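Local coordinates for oligopeptide ABC transporter, periplasmic oligopeptide-binding protein, putative (Thermotoga maritima MSB8, PDB 5IPW), which probably binds oligopeptides in the periplasm and delivers them to an ABC transporter for uptake, at residues 476-481 with 515-520; 28-31 with 35-38. One frame throughout, in Å; residues are numbered along the deposited sequence.

Contact 1: residues 476-481 with 515-520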
ATOM      1  N   SER A 476      25.391   0.200  -0.812  1.00 59.64           N
ATOM      2  CA  SER A 476      25.759  -1.170  -0.458  1.00 59.20           C
ATOM      3  C   SER A 476      26.696  -1.250   0.749  1.00 56.79           C
ATOM      4  O   SER A 476      26.658  -2.236   1.483  1.00 56.20           O
ATOM      5  CB  SER A 476      26.376  -1.911  -1.652  1.00 58.74           C
ATOM      6  OG  SER A 476      27.760  -1.634  -1.773  1.00 59.12           O
ATOM      7  N   LEU A 477      27.536  -0.235   0.945  1.00 52.69           N
ATOM      8  CA  LEU A 477      28.410  -0.197   2.115  1.00 53.86           C
ATOM      9  C   LEU A 477      27.583   0.068   3.368  1.00 52.26           C
ATOM     10  O   LEU A 477      27.808  -0.541   4.411  1.00 50.94           O
ATOM     11  CB  LEU A 477      29.501   0.873   1.967  1.00 54.46           C
ATOM     12  CG  LEU A 477      30.551   0.923   3.095  1.00 55.07           C
ATOM     13  CD1 LEU A 477      31.416  -0.328   3.110  1.00 54.71           C
ATOM     14  CD2 LEU A 477      31.430   2.156   2.969  1.00 55.11           C
ATOM     15  N   PHE A 478      26.640   0.997   3.243  1.00 52.06           N
ATOM     16  CA  PHE A 478      25.637   1.283   4.269  1.00 50.71           C
ATOM     17  C   PHE A 478      24.974  -0.003   4.759  1.00 51.47           C
ATOM     18  O   PHE A 478      24.839  -0.215   5.961  1.00 53.35           O
ATOM     19  CB  PHE A 478      24.593   2.238   3.669  1.00 51.33           C
ATOM     20  CG  PHE A 478      23.500   2.658   4.613  1.00 51.81           C
ATOM     21  CD1 PHE A 478      23.664   3.758   5.446  1.00 52.61           C
ATOM     22  CD2 PHE A 478      22.283   1.997   4.624  1.00 51.46           C
ATOM     23  CE1 PHE A 478      22.650   4.164   6.300  1.00 52.35           C
ATOM     24  CE2 PHE A 478      21.267   2.398   5.474  1.00 52.41           C
ATOM     25  CZ  PHE A 478      21.450   3.481   6.315  1.00 52.30           C
ATOM     26  N   TYR A 479      24.572  -0.862   3.822  1.00 51.85           N
ATOM     27  CA  TYR A 479      23.874  -2.103   4.153  1.00 51.55           C
ATOM     28  C   TYR A 479      24.795  -3.158   4.749  1.00 49.98           C
ATOM     29  O   TYR A 479      24.369  -3.941   5.603  1.00 48.50           O
ATOM     30  CB  TYR A 479      23.159  -2.682   2.923  1.00 54.25           C
ATOM     31  CG  TYR A 479      21.787  -2.100   2.670  1.00 58.50           C
ATOM     32  CD1 TYR A 479      20.765  -2.232   3.611  1.00 60.95           C
ATOM     33  CD2 TYR A 479      21.499  -1.437   1.479  1.00 62.89           C
ATOM     34  CE1 TYR A 479      19.506  -1.700   3.384  1.00 62.05           C
ATOM     35  CE2 TYR A 479      20.242  -0.906   1.239  1.00 64.15           C
ATOM     36  CZ  TYR A 479      19.252  -1.037   2.196  1.00 65.51           C
ATOM     37  OH  TYR A 479      18.006  -0.511   1.951  1.00 71.11           O
ATOM     38  N   GLU A 480      26.044  -3.189   4.289  1.00 49.72           N
ATOM     39  CA  GLU A 480      27.038  -4.139   4.803  1.00 50.65           C
ATOM     40  C   GLU A 480      27.487  -3.779   6.223  1.00 48.86           C
ATOM     41  O   GLU A 480      27.668  -4.655   7.069  1.00 46.02           O
ATOM     42  CB  GLU A 480      28.225  -4.256   3.839  1.00 53.94           C
ATOM     43  CG  GLU A 480      27.902  -5.153   2.644  1.00 59.21           C
ATOM     44  CD  GLU A 480      28.936  -5.120   1.525  1.00 61.85           C
ATOM     45  OE1 GLU A 480      30.077  -4.670   1.762  1.00 59.79           O
ATOM     46  OE2 GLU A 480      28.590  -5.560   0.399  1.00 62.51           O
ATOM     47  N   ARG A 481      27.640  -2.485   6.478  1.00 47.90           N
ATOM     48  CA  ARG A 481      27.847  -1.989   7.836  1.00 47.89           C
ATOM     49  C   ARG A 481      26.682  -2.370   8.757  1.00 46.37           C
ATOM     50  O   ARG A 481      26.896  -2.766   9.896  1.00 47.13           O
ATOM     51  CB  ARG A 481      28.007  -0.469   7.825  1.00 48.54           C
ATOM     52  CG  ARG A 481      29.273   0.029   7.157  1.00 49.39           C
ATOM     53  CD  ARG A 481      30.490  -0.092   8.053  1.00 50.80           C
ATOM     54  NE  ARG A 481      31.687   0.431   7.393  1.00 53.24           N
ATOM     55  CZ  ARG A 481      32.050   1.716   7.352  1.00 54.06           C
ATOM     56  NH1 ARG A 481      31.320   2.664   7.945  1.00 53.25           N
ATOM     57  NH2 ARG A 481      33.167   2.058   6.716  1.00 53.86           N
ATOM     58  N   ALA A 515      15.338  -7.863   8.879  1.00 52.07           N
ATOM     59  CA  ALA A 515      15.069  -7.018  10.031  1.00 50.71           C
ATOM     60  C   ALA A 515      15.201  -5.549   9.673  1.00 51.11           C
ATOM     61  O   ALA A 515      15.943  -5.181   8.756  1.00 50.31           O
ATOM     62  CB  ALA A 515      16.027  -7.361  11.155  1.00 51.47           C
ATOM     63  N   ASP A 516      14.467  -4.709  10.397  1.00 50.37           N
ATOM     64  CA  ASP A 516      14.687  -3.277  10.330  1.00 51.19           C
ATOM     65  C   ASP A 516      15.908  -2.932  11.154  1.00 49.68           C
ATOM     66  O   ASP A 516      16.296  -3.673  12.048  1.00 51.34           O
ATOM     67  CB  ASP A 516      13.495  -2.495  10.868  1.00 53.99           C
ATOM     68  CG  ASP A 516      13.630  -1.007  10.619  1.00 55.48           C
ATOM     69  OD1 ASP A 516      13.401  -0.581   9.464  1.00 59.34           O
ATOM     70  OD2 ASP A 516      13.996  -0.267  11.560  1.00 54.82           O
ATOM     71  N   PHE A 517      16.493  -1.783  10.862  1.00 49.08           N
ATOM     72  CA  PHE A 517      17.698  -1.353  11.537  1.00 50.24           C
ATOM     73  C   PHE A 517      17.582  -1.313  13.053  1.00 50.97           C
ATOM     74  O   PHE A 517      18.554  -1.641  13.740  1.00 52.91           O
ATOM     75  CB  PHE A 517      18.126   0.018  11.027  1.00 49.84           C
ATOM     76  CG  PHE A 517      18.416   0.042   9.563  1.00 50.43           C
ATOM     77  CD1 PHE A 517      19.371  -0.800   9.027  1.00 50.11           C
ATOM     78  CD2 PHE A 517      17.729   0.893   8.718  1.00 52.73           C
ATOM     79  CE1 PHE A 517      19.641  -0.789   7.675  1.00 51.43           C
ATOM     80  CE2 PHE A 517      17.996   0.908   7.362  1.00 52.54           C
ATOM     81  CZ  PHE A 517      18.957   0.070   6.841  1.00 51.62           C
ATOM     82  N   TRP A 518      16.417  -0.929  13.579  1.00 50.18           N
ATOM     83  CA  TRP A 518      16.304  -0.661  15.021  1.00 50.30           C
ATOM     84  C   TRP A 518      16.478  -1.908  15.889  1.00 48.70           C
ATOM     85  O   TRP A 518      16.943  -1.799  17.013  1.00 50.31           O
ATOM     86  CB  TRP A 518      15.023   0.128  15.392  1.00 51.88           C
ATOM     87  CG  TRP A 518      13.708  -0.634  15.430  1.00 51.19           C
ATOM     88  CD1 TRP A 518      12.774  -0.695  14.440  1.00 51.84           C
ATOM     89  CD2 TRP A 518      13.166  -1.372  16.534  1.00 51.67           C
ATOM     90  NE1 TRP A 518      11.700  -1.452  14.841  1.00 52.27           N
ATOM     91  CE2 TRP A 518      11.912  -1.876  16.125  1.00 52.22           C
ATOM     92  CE3 TRP A 518      13.624  -1.670  17.821  1.00 52.72           C
ATOM     93  CZ2 TRP A 518      11.116  -2.681  16.951  1.00 52.44           C
ATOM     94  CZ3 TRP A 518      12.825  -2.474  18.649  1.00 51.83           C
ATOM     95  CH2 TRP A 518      11.590  -2.968  18.203  1.00 51.40           C
ATOM     96  N   TYR A 519      16.149  -3.086  15.366  1.00 47.06           N
ATOM     97  CA  TYR A 519      16.367  -4.316  16.124  1.00 47.43           C
ATOM     98  C   TYR A 519      17.311  -5.294  15.451  1.00 46.43           C
ATOM     99  O   TYR A 519      17.355  -6.460  15.831  1.00 47.00           O
ATOM    100  CB  TYR A 519      15.039  -5.011  16.430  1.00 48.42           C
ATOM    101  CG  TYR A 519      14.249  -5.470  15.230  1.00 48.75           C
ATOM    102  CD1 TYR A 519      14.457  -6.724  14.668  1.00 48.80           C
ATOM    103  CD2 TYR A 519      13.266  -4.665  14.683  1.00 48.77           C
ATOM    104  CE1 TYR A 519      13.720  -7.149  13.581  1.00 49.52           C
ATOM    105  CE2 TYR A 519      12.523  -5.081  13.600  1.00 48.35           C
ATOM    106  CZ  TYR A 519      12.755  -6.321  13.050  1.00 48.91           C
ATOM    107  OH  TYR A 519      12.020  -6.742  11.969  1.00 50.12           O
ATOM    108  N   ILE A 520      18.092  -4.823  14.486  1.00 45.88           N
ATOM    109  CA  ILE A 520      18.862  -5.733  13.640  1.00 46.90           C
ATOM    110  C   ILE A 520      19.906  -6.519  14.441  1.00 48.34           C
ATOM    111  O   ILE A 520      20.061  -7.722  14.241  1.00 51.00           O
ATOM    112  CB  ILE A 520      19.482  -5.005  12.418  1.00 45.68           C
ATOM    113  CG1 ILE A 520      19.993  -6.021  11.402  1.00 46.50           C
ATOM    114  CG2 ILE A 520      20.593  -4.052  12.819  1.00 45.18           C
ATOM    115  CD1 ILE A 520      20.322  -5.401  10.063  1.00 47.70           C
TER
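Phe-478 turns the edge of its ring toward the face of Phe-517 in an offset edge-to-face pair, with planes at 85° and centroids 5.6 Å apart. The touching is done near the rims: CE2 of Phe-478 lies 3.6 Å from CZ of Phe-517. With CG swung opposite its own backbone N (chi1 -179°), the Phe-478 ring reaches the loop although its CB does not point there. Tyr-479 reaches the same atom from another direction; its CE1 sits 3.9 Å from Phe-517 CZ, at the edge of the Phe-517 ring and near its plane. Both side chains cross Phe-517 at about a right angle. Helix 475-484 lies in sequence between strands 467-472 and 489-494 of a mixed sheet, to which Trp-492 on 489-494, edge-to-face, and Ser-342 on 340-343 tie Phe-517, in one lobe of a periplasmic-binding-protein fold. The loop is held by an Asx turn, in which Trp-518 N donates to Asp-516 OD2 at 3.2 Å, while Asp-516 OD1 forms a salt bridge to Arg-340. No hydrogen bond crosses between 476-481 and 515-520, so the contact between these segments is aromatic and apolar, resting on ring shape and edge-to-face electrostatics.

Contact 2: residues 28-31 with 35-38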
ATOM      1  N   THR A  28     -26.923   2.329 -24.617  1.00 44.41           N
ATOM      2  CA  THR A  28     -28.314   2.311 -25.060  1.00 45.11           C
ATOM      3  C   THR A  28     -28.397   2.270 -26.573  1.00 46.57           C
ATOM      4  O   THR A  28     -29.247   1.587 -27.130  1.00 47.20           O
ATOM      5  CB  THR A  28     -29.100   3.533 -24.565  1.00 44.12           C
ATOM      6  OG1 THR A  28     -29.012   3.619 -23.140  1.00 42.57           O
ATOM      7  CG2 THR A  28     -30.566   3.424 -24.962  1.00 44.51           C
ATOM      8  N   LYS A  29     -27.513   3.005 -27.231  1.00 48.38           N
ATOM      9  CA  LYS A  29     -27.482   3.015 -28.680  1.00 51.82           C
ATOM     10  C   LYS A  29     -27.198   1.611 -29.210  1.00 51.51           C
ATOM     11  O   LYS A  29     -27.855   1.154 -30.144  1.00 51.62           O
ATOM     12  CB  LYS A  29     -26.435   4.004 -29.188  1.00 54.38           C
ATOM     13  CG  LYS A  29     -26.449   4.164 -30.694  1.00 60.48           C
ATOM     14  CD  LYS A  29     -25.640   5.372 -31.147  1.00 64.28           C
ATOM     15  CE  LYS A  29     -25.289   5.280 -32.626  1.00 66.72           C
ATOM     16  NZ  LYS A  29     -24.303   6.314 -33.047  1.00 69.82           N
ATOM     17  N   LEU A  30     -26.237   0.926 -28.593  1.00 49.43           N
ATOM     18  CA  LEU A  30     -25.894  -0.436 -28.995  1.00 49.22           C
ATOM     19  C   LEU A  30     -27.039  -1.427 -28.829  1.00 49.67           C
ATOM     20  O   LEU A  30     -27.217  -2.291 -29.679  1.00 51.46           O
ATOM     21  CB  LEU A  30     -24.673  -0.952 -28.227  1.00 48.78           C
ATOM     22  CG  LEU A  30     -23.309  -0.334 -28.553  1.00 48.23           C
ATOM     23  CD1 LEU A  30     -22.266  -0.864 -27.583  1.00 47.19           C
ATOM     24  CD2 LEU A  30     -22.879  -0.610 -29.985  1.00 46.76           C
ATOM     25  N   VAL A  31     -27.803  -1.329 -27.743  1.00 51.76           N
ATOM     26  CA  VAL A  31     -28.899  -2.298 -27.529  1.00 53.92           C
ATOM     27  C   VAL A  31     -30.044  -1.999 -28.493  1.00 54.06           C
ATOM     28  O   VAL A  31     -30.705  -2.922 -28.972  1.00 54.77           O
ATOM     29  CB  VAL A  31     -29.379  -2.473 -26.036  1.00 53.67           C
ATOM     30  CG1 VAL A  31     -28.571  -1.655 -25.043  1.00 54.76           C
ATOM     31  CG2 VAL A  31     -30.870  -2.205 -25.860  1.00 53.33           C
ATOM     32  N   LYS A  35     -27.003  -4.909 -30.907  1.00 57.99           N
ATOM     33  CA  LYS A  35     -25.649  -5.433 -30.687  1.00 56.39           C
ATOM     34  C   LYS A  35     -25.309  -5.709 -29.219  1.00 54.33           C
ATOM     35  O   LYS A  35     -24.200  -6.144 -28.924  1.00 55.83           O
ATOM     36  CB  LYS A  35     -24.614  -4.446 -31.218  1.00 57.04           C
ATOM     37  CG  LYS A  35     -24.872  -3.938 -32.619  1.00 59.49           C
ATOM     38  CD  LYS A  35     -23.712  -3.067 -33.064  1.00 65.16           C
ATOM     39  CE  LYS A  35     -24.087  -2.163 -34.226  1.00 71.22           C
ATOM     40  NZ  LYS A  35     -23.086  -1.075 -34.431  1.00 74.36           N
ATOM     41  N   LEU A  36     -26.233  -5.424 -28.304  1.00 52.13           N
ATOM     42  CA  LEU A  36     -26.018  -5.660 -26.870  1.00 49.80           C
ATOM     43  C   LEU A  36     -27.320  -6.044 -26.200  1.00 47.52           C
ATOM     44  O   LEU A  36     -28.353  -5.468 -26.501  1.00 49.30           O
ATOM     45  CB  LEU A  36     -25.494  -4.402 -26.173  1.00 50.78           C
ATOM     46  CG  LEU A  36     -24.020  -4.292 -25.772  1.00 53.03           C
ATOM     47  CD1 LEU A  36     -23.849  -3.061 -24.899  1.00 54.27           C
ATOM     48  CD2 LEU A  36     -23.501  -5.517 -25.033  1.00 53.28           C
ATOM     49  N   PRO A  37     -27.283  -7.004 -25.272  1.00 44.74           N
ATOM     50  CA  PRO A  37     -28.474  -7.205 -24.448  1.00 44.85           C
ATOM     51  C   PRO A  37     -28.732  -5.985 -23.555  1.00 46.45           C
ATOM     52  O   PRO A  37     -27.812  -5.201 -23.304  1.00 49.35           O
ATOM     53  CB  PRO A  37     -28.127  -8.432 -23.600  1.00 43.86           C
ATOM     54  CG  PRO A  37     -26.948  -9.068 -24.256  1.00 44.46           C
ATOM     55  CD  PRO A  37     -26.225  -7.987 -24.996  1.00 44.15           C
ATOM     56  N   PRO A  38     -29.971  -5.816 -23.072  1.00 46.45           N
ATOM     57  CA  PRO A  38     -30.235  -4.616 -22.273  1.00 46.14           C
ATOM     58  C   PRO A  38     -29.618  -4.708 -20.878  1.00 44.10           C
ATOM     59  O   PRO A  38     -29.313  -5.800 -20.404  1.00 42.83           O
ATOM     60  CB  PRO A  38     -31.762  -4.561 -22.215  1.00 46.92           C
ATOM     61  CG  PRO A  38     -32.219  -5.979 -22.406  1.00 47.61           C
ATOM     62  CD  PRO A  38     -31.140  -6.712 -23.156  1.00 47.29           C
TER
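Leu-30 and Leu-36 pack against each other where the chain doubles back after helix 25-32, their CD1 methyls 3.8 Å apart. CB of Leu-30 adds to this, lying 4.0 Å from the same methyl of Leu-36. Lys-35 N donates to Leu-30 O over 2.9 Å, with an N-H...O angle of 148°, and so ties the departing chain to the last part of the helix. Next to this tight part, Val-31 meets backbone, lying against the Leu-36 carbonyl, where its CA may make a CA-H...O contact with Leu-36 O. The arrangement is a short connection between helices 25-32 and 39-42, with three residues between the segments and Pro-38 at the N-cap of the second helix. Arg-42 of that short helix touches both Val-31 and Leu-36, and Tyr-260 and Pro-259 also border Leu-36. Toward solvent the packing thins. Lys-35 runs extended beyond CG and crosses Leu-30 at about a right angle, its CD 4.0 Å from Leu-30 CD2, while NZ forms a salt bridge with Glu-33 in the turn. The exposed Pro-38 is looser still, with CB 4.4 Å from Val-31 CG2.

Contact 2 comes first along the chain and closes long before contact 1 opens. Their centres are 60 Å apart and their nearest atoms about 50 Å apart, on opposite sides of the centre of the chain, and they share no helix, strand or sheet. Contact 1 is buried and joins helix 475-484, which follows strand 467-472 and precedes strand 489-494 of a five-stranded mixed sheet, to a loop 34 residues further on. Contact 2 lies at the surface, its centre about 39 Å from the chain's centre. The two packing arrangements are thus structurally separate, one inside a sheet-containing lobe and the other at a surface connection near the N-terminus.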